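Local coordinates for protein C.Elegans p53 tumor suppressor-like transcription factor (Caenorhabditis elegans, PDB 1T4W) that activates transcription by binding the same DNA consensus sequence as p53, through this zinc-containing domain, and promotes apoptosis under genotoxic stress, at residues A[138-141]-A[142-145]; A[90-94]-A[95-99]; A[8-11]-A[12-15]. All blocks are in the same frame, centred on the assembly; numbering follows the deposited sequence.

Contact 1 (A[138-141]-A[142-145]). With ZN (zinc ion), chain B.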
loop_
_atom_site.group_PDB
_atom_site.type_symbol
_atom_site.label_atom_id
_atom_site.label_comp_id
_atom_site.label_asym_id
_atom_site.label_seq_id
_atom_site.Cartn_x
_atom_site.Cartn_y
_atom_site.Cartn_z
ATOM N N MET A 138 6.786 -7.857 -5.902
ATOM C CA MET A 138 7.518 -8.780 -6.746
ATOM C C MET A 138 7.967 -8.219 -8.092
ATOM O O MET A 138 8.141 -8.951 -9.060
ATOM C CB MET A 138 6.705 -10.065 -6.924
ATOM C CG MET A 138 6.512 -10.839 -5.607
ATOM S SD MET A 138 8.083 -11.206 -4.748
ATOM C CE MET A 138 8.741 -12.465 -5.836
ATOM N N CYS A 139 8.150 -6.908 -8.142
ATOM C CA CYS A 139 8.643 -6.253 -9.346
ATOM C C CYS A 139 9.167 -4.944 -8.783
ATOM O O CYS A 139 8.938 -4.628 -7.609
ATOM C CB CYS A 139 7.510 -6.070 -10.367
ATOM S SG CYS A 139 7.959 -5.291 -11.937
ATOM N N GLN A 140 9.893 -4.181 -9.571
ATOM C CA GLN A 140 10.419 -2.958 -9.006
ATOM C C GLN A 140 10.494 -1.798 -9.977
ATOM O O GLN A 140 10.279 -1.951 -11.183
ATOM C CB GLN A 140 11.784 -3.258 -8.410
ATOM C CG GLN A 140 12.824 -3.638 -9.425
ATOM C CD GLN A 140 14.042 -4.210 -8.760
ATOM O OE1 GLN A 140 14.456 -3.741 -7.706
ATOM N NE2 GLN A 140 14.633 -5.226 -9.374
ATOM N N GLU A 141 10.801 -0.631 -9.430
ATOM C CA GLU A 141 10.903 0.590 -10.206
ATOM C C GLU A 141 11.814 0.405 -11.421
ATOM O O GLU A 141 11.483 0.819 -12.529
ATOM C CB GLU A 141 11.467 1.702 -9.308
ATOM C CG GLU A 141 11.188 3.111 -9.783
ATOM C CD GLU A 141 11.753 4.131 -8.825
ATOM O OE1 GLU A 141 12.973 4.402 -8.892
ATOM O OE2 GLU A 141 10.980 4.635 -7.989
ATOM N N LYS A 142 12.965 -0.222 -11.202
ATOM C CA LYS A 142 13.935 -0.427 -12.264
ATOM C C LYS A 142 13.329 -1.095 -13.503
ATOM O O LYS A 142 13.760 -0.834 -14.623
ATOM C CB LYS A 142 15.098 -1.256 -11.718
ATOM C CG LYS A 142 16.322 -1.281 -12.594
ATOM C CD LYS A 142 17.441 -2.089 -11.944
ATOM C CE LYS A 142 18.702 -2.071 -12.805
ATOM N NZ LYS A 142 19.812 -2.880 -12.219
ATOM N N CYS A 143 12.318 -1.939 -13.300
ATOM C CA CYS A 143 11.652 -2.659 -14.394
ATOM C C CYS A 143 10.753 -1.829 -15.298
ATOM O O CYS A 143 10.509 -2.206 -16.448
ATOM C CB CYS A 143 10.784 -3.783 -13.829
ATOM S SG CYS A 143 11.696 -4.957 -12.880
ATOM N N LEU A 144 10.254 -0.712 -14.787
ATOM C CA LEU A 144 9.307 0.106 -15.537
ATOM C C LEU A 144 9.824 1.005 -16.654
ATOM O O LEU A 144 11.007 1.336 -16.711
ATOM C CB LEU A 144 8.487 0.947 -14.556
ATOM C CG LEU A 144 7.925 0.228 -13.321
ATOM C CD1 LEU A 144 6.811 1.086 -12.764
ATOM C CD2 LEU A 144 7.381 -1.163 -13.659
ATOM N N ASP A 145 8.908 1.392 -17.541
ATOM C CA ASP A 145 9.218 2.279 -18.661
ATOM C C ASP A 145 9.376 3.688 -18.101
ATOM O O ASP A 145 8.629 4.084 -17.206
ATOM C CB ASP A 145 8.075 2.276 -19.672
ATOM C CG ASP A 145 7.231 1.024 -19.587
ATOM O OD1 ASP A 145 7.809 -0.087 -19.582
ATOM O OD2 ASP A 145 5.988 1.153 -19.528
HETATM ZN ZN ZN B . 9.817 -6.443 -12.819
HETATM O O HOH W 1 14.089 -0.706 -8.804
#

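Contact 2 (A[90-94]-A[95-99])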
loop_
_atom_site.group_PDB
_atom_site.type_symbol
_atom_site.label_atom_id
_atom_site.label_comp_id
_atom_site.label_asym_id
_atom_site.label_seq_id
_atom_site.Cartn_x
_atom_site.Cartn_y
_atom_site.Cartn_z
ATOM N N GLU A 90 6.096 -13.814 -15.716
ATOM C CA GLU A 90 6.301 -15.219 -16.064
ATOM C C GLU A 90 7.213 -15.977 -15.098
ATOM O O GLU A 90 7.156 -17.200 -15.012
ATOM C CB GLU A 90 6.809 -15.346 -17.514
ATOM C CG GLU A 90 8.302 -15.168 -17.718
ATOM C CD GLU A 90 8.731 -15.496 -19.147
ATOM O OE1 GLU A 90 9.952 -15.601 -19.388
ATOM O OE2 GLU A 90 7.849 -15.641 -20.027
ATOM N N ARG A 91 8.043 -15.254 -14.363
ATOM C CA ARG A 91 8.940 -15.870 -13.393
ATOM C C ARG A 91 8.250 -16.029 -12.019
ATOM O O ARG A 91 8.825 -16.596 -11.085
ATOM C CB ARG A 91 10.201 -15.005 -13.268
ATOM C CG ARG A 91 10.987 -15.160 -11.976
ATOM C CD ARG A 91 12.142 -14.173 -11.930
ATOM N NE ARG A 91 12.855 -14.222 -10.655
ATOM C CZ ARG A 91 13.899 -13.458 -10.348
ATOM N NH1 ARG A 91 14.481 -13.573 -9.161
ATOM N NH2 ARG A 91 14.364 -12.578 -11.229
ATOM N N GLU A 92 7.008 -15.554 -11.914
ATOM C CA GLU A 92 6.251 -15.608 -10.656
ATOM C C GLU A 92 5.719 -16.978 -10.249
ATOM O O GLU A 92 5.098 -17.674 -11.058
ATOM C CB GLU A 92 5.063 -14.643 -10.709
ATOM C CG GLU A 92 4.334 -14.500 -9.374
ATOM C CD GLU A 92 5.251 -13.968 -8.285
ATOM O OE1 GLU A 92 5.561 -14.727 -7.345
ATOM O OE2 GLU A 92 5.680 -12.796 -8.373
ATOM N N GLN A 93 5.939 -17.341 -8.984
ATOM C CA GLN A 93 5.466 -18.619 -8.453
ATOM C C GLN A 93 4.394 -18.465 -7.372
ATOM O O GLN A 93 4.103 -19.406 -6.635
ATOM C CB GLN A 93 6.637 -19.434 -7.913
ATOM C CG GLN A 93 7.648 -18.630 -7.131
ATOM C CD GLN A 93 8.899 -19.433 -6.843
ATOM O OE1 GLN A 93 9.868 -18.923 -6.270
ATOM N NE2 GLN A 93 8.887 -20.703 -7.242
ATOM N N HIS A 94 3.816 -17.271 -7.282
ATOM C CA HIS A 94 2.753 -16.982 -6.323
ATOM C C HIS A 94 1.530 -16.604 -7.140
ATOM O O HIS A 94 1.608 -15.752 -8.023
ATOM C CB HIS A 94 3.124 -15.810 -5.413
ATOM C CG HIS A 94 4.245 -16.106 -4.472
ATOM N ND1 HIS A 94 4.173 -17.098 -3.519
ATOM C CD2 HIS A 94 5.470 -15.543 -4.338
ATOM C CE1 HIS A 94 5.304 -17.134 -2.837
ATOM N NE2 HIS A 94 6.108 -16.201 -3.315
ATOM N N PHE A 95 0.404 -17.239 -6.858
ATOM C CA PHE A 95 -0.816 -16.939 -7.592
ATOM C C PHE A 95 -1.545 -15.761 -6.940
ATOM O O PHE A 95 -1.595 -15.673 -5.718
ATOM C CB PHE A 95 -1.736 -18.161 -7.607
ATOM C CG PHE A 95 -2.978 -17.949 -8.403
ATOM C CD1 PHE A 95 -2.946 -18.028 -9.788
ATOM C CD2 PHE A 95 -4.163 -17.591 -7.775
ATOM C CE1 PHE A 95 -4.085 -17.749 -10.544
ATOM C CE2 PHE A 95 -5.311 -17.308 -8.519
ATOM C CZ PHE A 95 -5.271 -17.385 -9.907
ATOM N N PRO A 96 -2.076 -14.817 -7.741
ATOM C CA PRO A 96 -2.057 -14.729 -9.212
ATOM C C PRO A 96 -0.672 -14.263 -9.670
ATOM O O PRO A 96 -0.092 -13.356 -9.082
ATOM C CB PRO A 96 -3.152 -13.712 -9.506
ATOM C CG PRO A 96 -3.066 -12.801 -8.326
ATOM C CD PRO A 96 -2.913 -13.750 -7.168
ATOM N N PHE A 97 -0.148 -14.884 -10.717
ATOM C CA PHE A 97 1.194 -14.575 -11.193
ATOM C C PHE A 97 1.438 -13.167 -11.700
ATOM O O PHE A 97 2.570 -12.672 -11.646
ATOM C CB PHE A 97 1.597 -15.585 -12.263
ATOM C CG PHE A 97 1.435 -17.012 -11.825
ATOM C CD1 PHE A 97 2.158 -17.507 -10.740
ATOM C CD2 PHE A 97 0.535 -17.855 -12.474
ATOM C CE1 PHE A 97 1.987 -18.813 -10.305
ATOM C CE2 PHE A 97 0.358 -19.167 -12.047
ATOM C CZ PHE A 97 1.085 -19.646 -10.961
ATOM N N ASP A 98 0.394 -12.508 -12.178
ATOM C CA ASP A 98 0.584 -11.163 -12.702
ATOM C C ASP A 98 0.360 -10.041 -11.685
ATOM O O ASP A 98 0.428 -8.865 -12.054
ATOM C CB ASP A 98 -0.316 -10.953 -13.922
ATOM C CG ASP A 98 -1.769 -11.148 -13.597
ATOM O OD1 ASP A 98 -2.050 -11.610 -12.476
ATOM O OD2 ASP A 98 -2.629 -10.847 -14.449
ATOM N N SER A 99 0.092 -10.373 -10.415
ATOM C CA SER A 99 -0.113 -9.300 -9.437
ATOM C C SER A 99 1.244 -8.700 -9.066
ATOM O O SER A 99 2.222 -9.422 -8.858
ATOM C CB SER A 99 -0.793 -9.820 -8.175
ATOM O OG SER A 99 -1.095 -8.741 -7.306
#

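Contact 3 (A[8-11]-A[12-15])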
loop_
_atom_site.group_PDB
_atom_site.type_symbol
_atom_site.label_atom_id
_atom_site.label_comp_id
_atom_site.label_asym_id
_atom_site.label_seq_id
_atom_site.Cartn_x
_atom_site.Cartn_y
_atom_site.Cartn_z
ATOM N N VAL A 8 3.701 1.342 8.612
ATOM C CA VAL A 8 4.475 0.104 8.634
ATOM C C VAL A 8 4.683 -0.156 10.136
ATOM O O VAL A 8 4.513 0.746 10.943
ATOM C CB VAL A 8 5.854 0.250 7.947
ATOM C CG1 VAL A 8 5.672 0.633 6.466
ATOM C CG2 VAL A 8 6.695 1.281 8.700
ATOM N N LEU A 9 5.009 -1.384 10.513
ATOM C CA LEU A 9 5.266 -1.689 11.917
ATOM C C LEU A 9 6.663 -1.135 12.209
ATOM O O LEU A 9 7.658 -1.795 11.952
ATOM C CB LEU A 9 5.237 -3.197 12.136
ATOM C CG LEU A 9 5.405 -3.722 13.561
ATOM C CD1 LEU A 9 4.384 -3.052 14.490
ATOM C CD2 LEU A 9 5.215 -5.236 13.559
ATOM N N LYS A 10 6.712 0.080 12.744
ATOM C CA LYS A 10 7.953 0.780 13.024
ATOM C C LYS A 10 9.049 0.022 13.741
ATOM O O LYS A 10 10.217 0.118 13.367
ATOM C CB LYS A 10 7.646 2.083 13.766
ATOM C CG LYS A 10 6.934 3.106 12.886
ATOM C CD LYS A 10 7.644 3.247 11.532
ATOM C CE LYS A 10 9.128 3.627 11.700
ATOM N NZ LYS A 10 10.042 2.983 10.700
ATOM N N GLN A 11 8.684 -0.734 14.765
ATOM C CA GLN A 11 9.671 -1.495 15.510
ATOM C C GLN A 11 10.622 -2.187 14.548
ATOM O O GLN A 11 11.828 -1.963 14.579
ATOM C CB GLN A 11 8.996 -2.554 16.393
ATOM C CG GLN A 11 8.077 -2.016 17.485
ATOM C CD GLN A 11 6.702 -1.607 16.974
ATOM O OE1 GLN A 11 6.552 -0.600 16.272
ATOM N NE2 GLN A 11 5.687 -2.392 17.327
ATOM N N LYS A 12 10.074 -3.019 13.676
ATOM C CA LYS A 12 10.899 -3.758 12.733
ATOM C C LYS A 12 11.519 -2.920 11.623
ATOM O O LYS A 12 12.681 -3.100 11.276
ATOM C CB LYS A 12 10.086 -4.893 12.125
ATOM C CG LYS A 12 9.397 -5.758 13.159
ATOM C CD LYS A 12 9.188 -7.165 12.628
ATOM C CE LYS A 12 8.392 -7.170 11.335
ATOM N NZ LYS A 12 8.409 -8.519 10.704
ATOM N N VAL A 13 10.755 -1.994 11.068
ATOM C CA VAL A 13 11.273 -1.172 9.984
ATOM C C VAL A 13 12.414 -0.235 10.400
ATOM O O VAL A 13 13.359 -0.028 9.642
ATOM C CB VAL A 13 10.125 -0.364 9.335
ATOM C CG1 VAL A 13 10.671 0.629 8.299
ATOM C CG2 VAL A 13 9.147 -1.337 8.675
ATOM N N ALA A 14 12.319 0.299 11.613
ATOM C CA ALA A 14 13.290 1.231 12.188
ATOM C C ALA A 14 14.735 1.236 11.660
ATOM O O ALA A 14 15.212 2.268 11.185
ATOM C CB ALA A 14 13.301 1.073 13.710
ATOM N N LYS A 15 15.438 0.110 11.743
ATOM C CA LYS A 15 16.829 0.060 11.276
ATOM C C LYS A 15 17.105 -0.991 10.213
ATOM O O LYS A 15 18.256 -1.363 9.994
ATOM C CB LYS A 15 17.770 -0.171 12.460
ATOM C CG LYS A 15 17.625 0.872 13.563
ATOM C CD LYS A 15 18.757 0.786 14.563
ATOM C CE LYS A 15 18.672 1.903 15.594
ATOM N NZ LYS A 15 19.863 1.903 16.493
#

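Contact 1 (A[138-141]-A[142-145])
C139 and C143 meet round a zinc ion, their sulfurs supplying two of its four ligands. The side chain of C143 can be followed outward. Its CB already lies 3.0 Å from the zinc ion, and the same C143 CB is 3.3 Å from the backbone oxygen of Q140, across the turn. One bond further, C143 SG stands beside its own backbone N and anti to the carbonyl carbon (chi1 -59°), a rotation that carries it to the metal, 2.4 Å from the zinc ion. C139 arrives by the other route: with SG anti to the backbone N (chi1 -179°) it reaches out from an extended backbone, and C139 SG also ends 2.4 Å from the zinc ion.

The backbone of 140-144 explains why the second sulfur is in place. C143 N donates to Q140 O over 2.9 Å and L144 N donates to E141 O over 3.0 Å, two successive i to i+3 bonds of a 3-10 turn. L144 CB lies 3.6 Å from E141 O, the acceptor of its own N-H.

A water accepts a bond from K142 N at 2.7 Å and gives a weak one to Q140 OE1, tying that amide loosely to the start of the turn. E141 points its CB away from 142-145, and its OE1 is in a salt bridge with R176.

C85 and H88, the latter through ND1, complete the coordination sphere. Three cysteines and one histidine thus make the zinc site that ties the loop after strand 130-137 to the start of helix 86-90, as in the p53-family DNA-binding domain.

Contact 2 (A[90-94]-A[95-99])
OE1 of E92, whose methylene groups lie against F97, is gripped by two consecutive backbone N-H groups: Q93 N and H94 N each stand 3.1 Å from E92 OE1. Both bonds are weak, bent to about 127° at the hydrogen, yet together they hold the carboxylate back over its own chain. The bend in the side chain makes this possible, since CG is anti to the backbone N and the next torsion turns back (chi2 60°). The second oxygen, OE2, is in a salt bridge with K84, so this buried acid has partners at both oxygens and would probably remain charged.

Nearer the backbone, E92 CB lies 3.3 Å from F97 O, an oxygen that also accepts a bond from K84. The F97 ring lies against the backbone of 92-94. Its CD1 approaches E92 O at 3.0 Å and H94 O at 3.3 Å, both obliquely, while E92 CG and the Q93 carbonyl carbon lie at the ring edge. H94 O also receives a CA-H...O contact, F97 CA to H94 O being 3.4 Å. One face of F97 is met by F95 CD1, offset toward the rim, and P96 CB in turn sits 4.1 Å above the centre of the F95 ring.

The peptide bond before P96 is cis, and a type I beta turn from P96 to S99 follows it, closed by S99 N to P96 O at 3.3 Å.

The loop thus leads from helix 86-90 to strand 101-104. E92 touches Y102 and H94 touches R104 on that strand, P96 O is hydrogen-bonded to Y102 OH, and P96 and S99 rest on Y112 of strand 109-113.

Contact 3 (A[8-11]-A[12-15])
Helix 10-13 is a single turn at the end of strand 3-8, and V8 and V13 pack across the junction where strand becomes helix. V8 CG2 touches V13 CG2 at 3.6 Å, and the two side chains run at about a right angle, methyl against methyl. The first torsion of V13 (chi1 174°) spreads its branches: CG1 is anti to the backbone N, and CG2 lies beside that N, facing V8.

Two backbone bonds define the turn. V13 N donates to L9 O over 3.2 Å, almost straight at 172°, and A14 N donates to K10 O over 2.7 Å at 162°. These are i to i+4 bonds, hence alpha-helical, with L9 in the N-cap position. A14 CB stays close to the same acceptor, 3.2 Å from K10 O.

The turn lies at the edge of the p53-type beta sandwich, and its V13 touches P40 of strand 39-46 in one sheet and M19 and F21 of strand 19-23 in the other. With a glycine in place of V13, V8 CG2 would probably lose its methyl partner and a gap would be likely to open between P40 and F21.

K10 folds back along V13. Its CB points away from 12-15, but the chain returns through bends at chi2, chi3 and chi4, until K10 NZ lies 3.4 Å from V13 CG1. This is a van der Waals contact between the lysine end and a methyl group, with F21 also touching the lysine. On another side of the turn, L9 CD2 faces K12 CG at 4.2 Å, and both of these residues reach P40.

Contacts 1 and 2 are neighbours, their centres about 15 Å apart, and touch where M138 CB packs against E92 OE2. They share a second-shell residue: K84 bonds to E92 and touches C139. Contact 3 lies apart, its nearest atoms about 15 Å from contact 1. All three are local and partly buried: contact 1 has one exposed residue among its touching six, while contacts 2 and 3 lie nearer the surface, with three of six and four of seven. Metal ligation and a 3-10 turn shape 139-144, charge and aromatic packing 90-99, alpha-helical bonds and valine packing 8-15. The first two flank strands 130-137 and 101-104 of the four-stranded sheet; the third extends from strand 3-8, at its other edge.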